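Local coordinates for protein nitrilotriacetate monooxygenase (Burkholderia pseudomallei, PDB 3SDO) that probably acts as a flavin-dependent monooxygenase of the NtaA/SnaA/DszA family, using FMN to insert oxygen into an organic substrate, at residues 275-280 / 405-410; 411-416 / 420-425. All coordinates share one frame; numbering follows the deposited sequence.

Contact 1 of 2, residues 275-280 / 405-410; sequences PIVGAT and LDDFVD
D407, on helix 401-418, lies against V277 at the end of strand 268-277, the two side chains alongside each other and pointing opposite ways. The first side-chain carbon of the aspartate carries the apolar part of the meeting: D407 CB is 3.5 Å from V277 CG2, the valine methyl that lies between its own backbone N and carbonyl carbon. Beyond CB the side chain turns polar. Its CG stands beside the backbone N and anti to the carbonyl carbon (chi1 -73°), which carries the carboxylate out toward the backbone of the strand. At the tip, D407 OD2 accepts a hydrogen bond from a water 2.7 Å away. The same water accepts from V277 N at 3.0 Å. One water thus joins the acid to the peptide N-H of the strand, so a polar link between helix and strand runs through the water, while the direct contact at D407 CB is van der Waals. OD2 has a second partner in K287, whose NZ forms a salt bridge with it and also bonds V277 O. The lysine therefore ties the carboxylate to the carbonyl of the very residue that D407 CB touches, and probably favours the charged form of the acid.

One helix residue on, the ring of F408 runs obliquely past P275, with F408 CD2 3.9 Å from P275 CG.

Helix 375-387 closes the seam between these elements: V378 packs on both P275 and V277, while M382 touches P275 and F408. F408 also meets F12 of strand 11-15 edge-to-face, and backbone bonds from I276 to F371 and G373 hold the strand end beside strand 372-373.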
loop_
_atom_site.group_PDB
_atom_site.type_symbol
_atom_site.label_atom_id
_atom_site.label_comp_id
_atom_site.label_asym_id
_atom_site.label_seq_id
_atom_site.Cartn_x
_atom_site.Cartn_y
_atom_site.Cartn_z
ATOM N N PRO A 275 15.310 10.118 -21.467
ATOM C CA PRO A 275 16.575 10.327 -22.171
ATOM C C PRO A 275 17.424 9.067 -22.345
ATOM O O PRO A 275 17.448 8.214 -21.471
ATOM C CB PRO A 275 17.307 11.321 -21.264
ATOM C CG PRO A 275 16.700 11.079 -19.906
ATOM C CD PRO A 275 15.282 10.844 -20.183
ATOM N N ILE A 276 18.151 9.002 -23.454
ATOM C CA ILE A 276 19.079 7.926 -23.734
ATOM C C ILE A 276 20.422 8.540 -24.093
ATOM O O ILE A 276 20.522 9.306 -25.065
ATOM C CB ILE A 276 18.580 7.072 -24.921
ATOM C CG1 ILE A 276 17.172 6.531 -24.639
ATOM C CG2 ILE A 276 19.572 5.936 -25.238
ATOM C CD1 ILE A 276 16.602 5.654 -25.787
ATOM N N VAL A 277 21.454 8.217 -23.322
ATOM C CA VAL A 277 22.735 8.905 -23.455
ATOM C C VAL A 277 23.849 7.914 -23.764
ATOM O O VAL A 277 23.773 6.740 -23.382
ATOM C CB VAL A 277 23.093 9.723 -22.176
ATOM C CG1 VAL A 277 22.031 10.826 -21.933
ATOM C CG2 VAL A 277 23.176 8.820 -20.974
ATOM N N GLY A 278 24.847 8.406 -24.485
ATOM C CA GLY A 278 26.062 7.686 -24.787
ATOM C C GLY A 278 27.171 8.715 -24.943
ATOM O O GLY A 278 26.896 9.908 -25.028
ATOM N N ALA A 279 28.419 8.265 -24.985
ATOM C CA ALA A 279 29.569 9.179 -25.007
ATOM C C ALA A 279 29.656 9.900 -26.336
ATOM O O ALA A 279 30.188 11.000 -26.426
ATOM C CB ALA A 279 30.863 8.404 -24.753
ATOM N N THR A 280 29.162 9.238 -27.373
ATOM C CA THR A 280 29.067 9.797 -28.697
ATOM C C THR A 280 27.613 9.661 -29.109
ATOM O O THR A 280 26.874 8.868 -28.521
ATOM C CB THR A 280 29.944 9.009 -29.683
ATOM O OG1 THR A 280 29.584 7.626 -29.623
ATOM C CG2 THR A 280 31.434 9.162 -29.333
ATOM N N LEU A 405 18.558 4.331 -15.843
ATOM C CA LEU A 405 18.825 5.128 -14.661
ATOM C C LEU A 405 20.323 5.232 -14.370
ATOM O O LEU A 405 20.805 6.301 -13.993
ATOM C CB LEU A 405 18.103 4.551 -13.444
ATOM C CG LEU A 405 18.183 5.328 -12.126
ATOM C CD1 LEU A 405 17.520 6.699 -12.232
ATOM C CD2 LEU A 405 17.490 4.493 -11.038
ATOM N N ASP A 406 21.057 4.125 -14.509
ATOM C CA ASP A 406 22.500 4.144 -14.290
ATOM C C ASP A 406 23.155 5.223 -15.162
ATOM O O ASP A 406 23.935 6.037 -14.665
ATOM C CB ASP A 406 23.143 2.800 -14.629
ATOM C CG ASP A 406 22.730 1.686 -13.682
ATOM O OD1 ASP A 406 22.067 1.947 -12.662
ATOM O OD2 ASP A 406 23.086 0.541 -13.959
ATOM N N ASP A 407 22.848 5.212 -16.461
ATOM C CA ASP A 407 23.413 6.210 -17.388
ATOM C C ASP A 407 23.066 7.615 -16.961
ATOM O O ASP A 407 23.913 8.532 -17.004
ATOM C CB ASP A 407 22.890 6.031 -18.811
ATOM C CG ASP A 407 23.478 4.819 -19.525
ATOM O OD1 ASP A 407 24.396 4.172 -18.989
ATOM O OD2 ASP A 407 22.974 4.499 -20.630
ATOM N N PHE A 408 21.799 7.824 -16.609
ATOM C CA PHE A 408 21.348 9.158 -16.292
ATOM C C PHE A 408 22.062 9.688 -15.047
ATOM O O PHE A 408 22.588 10.807 -15.049
ATOM C CB PHE A 408 19.827 9.208 -16.119
ATOM C CG PHE A 408 19.324 10.565 -15.796
ATOM C CD1 PHE A 408 19.154 10.952 -14.476
ATOM C CD2 PHE A 408 19.071 11.482 -16.812
ATOM C CE1 PHE A 408 18.721 12.229 -14.165
ATOM C CE2 PHE A 408 18.645 12.751 -16.506
ATOM C CZ PHE A 408 18.474 13.127 -15.176
ATOM N N VAL A 409 22.101 8.889 -13.985
ATOM C CA VAL A 409 22.699 9.365 -12.732
ATOM C C VAL A 409 24.217 9.477 -12.818
ATOM O O VAL A 409 24.796 10.382 -12.231
ATOM C CB VAL A 409 22.277 8.511 -11.479
ATOM C CG1 VAL A 409 20.766 8.562 -11.288
ATOM C CG2 VAL A 409 22.751 7.091 -11.572
ATOM N N ASP A 410 24.863 8.579 -13.549
ATOM C CA ASP A 410 26.318 8.599 -13.635
ATOM C C ASP A 410 26.840 9.640 -14.632
ATOM O O ASP A 410 27.925 10.189 -14.442
ATOM C CB ASP A 410 26.858 7.202 -13.974
ATOM C CG ASP A 410 26.697 6.209 -12.822
ATOM O OD1 ASP A 410 26.325 6.590 -11.687
ATOM O OD2 ASP A 410 26.943 5.026 -13.054
HETATM O O HOH W 1 20.855 6.034 -21.352
#

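Contact 2 of 2, residues 411-416 / 420-425; sequences HVLPVL and GYFDPV
L413 sets its methyl CD2 squarely over the ring of F422, 3.9 Å from the ring centroid and only 6° off the normal, a CH-pi contact. The other branch lies nearer the rim, L413 CD1 being 3.9 Å from F422 CE2. Behind this pair, L416 CB meets F422 CB at 3.8 Å, and L416 CD2 reaches Y421 CB at 4.1 Å, the leucine and tyrosine side chains crossing at about a right angle. F422 has its CG anti to the backbone N (chi1 -175°), which swings the ring back along the helix to L413.

The backbone sets the stage for these contacts. Y421 N donates to L416 O at 2.9 Å, and G420 makes the reversal with a positive phi. S417 OG lies within hydrogen-bonding distance of L413 O and F422 O and can give its proton to either, the second choice linking the helix to the loop that follows it. Farther out, the F422 ring meets H9, which also accepts from D423 N, while Y421 OH bonds D387, S4 and T6. As a separate feature of the loop, D423 OD1 takes the N-H of V425 in an Asx turn.

The positive phi of G420 and two bonds back into the last turn, one of them from Y421 N to L416 O, form a Schellman motif ending helix 401-418; the L416-Y421 contact is the apolar pair that commonly accompanies this C-cap.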
loop_
_atom_site.group_PDB
_atom_site.type_symbol
_atom_site.label_atom_id
_atom_site.label_comp_id
_atom_site.label_asym_id
_atom_site.label_seq_id
_atom_site.Cartn_x
_atom_site.Cartn_y
_atom_site.Cartn_z
ATOM N N HIS A 411 26.066 9.936 -15.673
ATOM C CA HIS A 411 26.566 10.762 -16.765
ATOM C C HIS A 411 25.844 12.080 -16.979
ATOM O O HIS A 411 26.479 13.051 -17.312
ATOM C CB HIS A 411 26.628 9.946 -18.044
ATOM C CG HIS A 411 27.505 8.749 -17.908
ATOM N ND1 HIS A 411 27.007 7.465 -17.864
ATOM C CD2 HIS A 411 28.835 8.648 -17.679
ATOM C CE1 HIS A 411 28.004 6.617 -17.674
ATOM N NE2 HIS A 411 29.124 7.311 -17.556
ATOM N N VAL A 412 24.537 12.139 -16.774
ATOM C CA VAL A 412 23.826 13.388 -16.982
ATOM C C VAL A 412 23.853 14.314 -15.763
ATOM O O VAL A 412 24.188 15.509 -15.894
ATOM C CB VAL A 412 22.388 13.164 -17.467
ATOM C CG1 VAL A 412 21.735 14.490 -17.700
ATOM C CG2 VAL A 412 22.394 12.331 -18.764
ATOM N N LEU A 413 23.537 13.784 -14.579
ATOM C CA LEU A 413 23.458 14.646 -13.402
ATOM C C LEU A 413 24.755 15.409 -13.109
ATOM O O LEU A 413 24.694 16.576 -12.768
ATOM C CB LEU A 413 22.949 13.874 -12.168
ATOM C CG LEU A 413 21.473 13.424 -12.224
ATOM C CD1 LEU A 413 21.031 12.664 -10.935
ATOM C CD2 LEU A 413 20.536 14.618 -12.480
ATOM N N PRO A 414 25.937 14.763 -13.232
ATOM C CA PRO A 414 27.189 15.485 -12.987
ATOM C C PRO A 414 27.455 16.634 -13.964
ATOM O O PRO A 414 28.041 17.626 -13.577
ATOM C CB PRO A 414 28.248 14.386 -13.131
ATOM C CG PRO A 414 27.511 13.157 -12.768
ATOM C CD PRO A 414 26.193 13.327 -13.413
ATOM N N VAL A 415 27.036 16.495 -15.218
ATOM C CA VAL A 415 27.090 17.591 -16.187
ATOM C C VAL A 415 26.153 18.721 -15.770
ATOM O O VAL A 415 26.541 19.885 -15.759
ATOM C CB VAL A 415 26.713 17.117 -17.616
ATOM C CG1 VAL A 415 26.565 18.326 -18.579
ATOM C CG2 VAL A 415 27.739 16.098 -18.121
ATOM N N LEU A 416 24.931 18.391 -15.379
ATOM C CA LEU A 416 24.018 19.437 -14.893
ATOM C C LEU A 416 24.570 20.162 -13.668
ATOM O O LEU A 416 24.493 21.403 -13.587
ATOM C CB LEU A 416 22.628 18.884 -14.607
ATOM C CG LEU A 416 21.739 18.509 -15.783
ATOM C CD1 LEU A 416 20.469 17.809 -15.263
ATOM C CD2 LEU A 416 21.388 19.753 -16.600
ATOM N N GLY A 420 25.615 24.288 -12.959
ATOM C CA GLY A 420 24.798 25.057 -11.989
ATOM C C GLY A 420 23.312 24.803 -12.049
ATOM O O GLY A 420 22.492 25.599 -11.538
ATOM N N TYR A 421 22.948 23.670 -12.651
ATOM C CA TYR A 421 21.558 23.303 -12.823
ATOM C C TYR A 421 21.126 22.036 -12.041
ATOM O O TYR A 421 20.061 21.488 -12.307
ATOM C CB TYR A 421 21.261 23.145 -14.318
ATOM C CG TYR A 421 21.014 24.440 -15.071
ATOM C CD1 TYR A 421 19.742 24.963 -15.174
ATOM C CD2 TYR A 421 22.039 25.105 -15.722
ATOM C CE1 TYR A 421 19.500 26.143 -15.883
ATOM C CE2 TYR A 421 21.804 26.280 -16.444
ATOM C CZ TYR A 421 20.522 26.785 -16.514
ATOM O OH TYR A 421 20.254 27.934 -17.215
ATOM N N PHE A 422 21.942 21.582 -11.090
ATOM C CA PHE A 422 21.569 20.466 -10.207
ATOM C C PHE A 422 22.463 20.371 -8.984
ATOM O O PHE A 422 23.684 20.167 -9.092
ATOM C CB PHE A 422 21.597 19.129 -10.951
ATOM C CG PHE A 422 21.103 17.950 -10.117
ATOM C CD1 PHE A 422 19.755 17.805 -9.837
ATOM C CD2 PHE A 422 21.982 16.995 -9.636
ATOM C CE1 PHE A 422 19.288 16.729 -9.070
ATOM C CE2 PHE A 422 21.527 15.926 -8.857
ATOM C CZ PHE A 422 20.171 15.794 -8.583
ATOM N N ASP A 423 21.832 20.497 -7.825
ATOM C CA ASP A 423 22.475 20.331 -6.520
ATOM C C ASP A 423 22.105 18.941 -5.977
ATOM O O ASP A 423 20.966 18.710 -5.590
ATOM C CB ASP A 423 21.951 21.466 -5.612
ATOM C CG ASP A 423 22.485 21.420 -4.191
ATOM O OD1 ASP A 423 23.289 20.540 -3.871
ATOM O OD2 ASP A 423 22.063 22.291 -3.394
ATOM N N PRO A 424 23.054 17.994 -5.975
ATOM C CA PRO A 424 22.759 16.622 -5.549
ATOM C C PRO A 424 22.632 16.410 -4.027
ATOM O O PRO A 424 22.171 15.334 -3.583
ATOM C CB PRO A 424 23.961 15.830 -6.096
ATOM C CG PRO A 424 25.068 16.805 -6.134
ATOM C CD PRO A 424 24.464 18.152 -6.392
ATOM N N VAL A 425 23.029 17.417 -3.247
ATOM C CA VAL A 425 22.997 17.348 -1.790
ATOM C C VAL A 425 22.124 18.440 -1.200
ATOM O O VAL A 425 22.497 19.078 -0.235
ATOM C CB VAL A 425 24.423 17.451 -1.185
ATOM C CG1 VAL A 425 25.209 16.166 -1.477
ATOM C CG2 VAL A 425 25.159 18.693 -1.689
#

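Both contacts are built on helix 401-418, which follows the last strand of the parallel barrel sheet, 393-396, and their centres lie about 13 Å apart on the same side of the chain's centre. Contact 1 bridges a long sequence interval, bringing the end of strand 268-277 to the first half of the helix; contact 2 is local, folding the chain after the helix back on its last turns. Contact 1 is complete before contact 2 begins along the chain, and they touch through V277 CG1 and V412 CG2, 3.5 Å apart. Helix 375-387 packs on both. In this luciferase-like TIM barrel the two contacts lie at successive levels of one outer helix, away from the predicted FMN site.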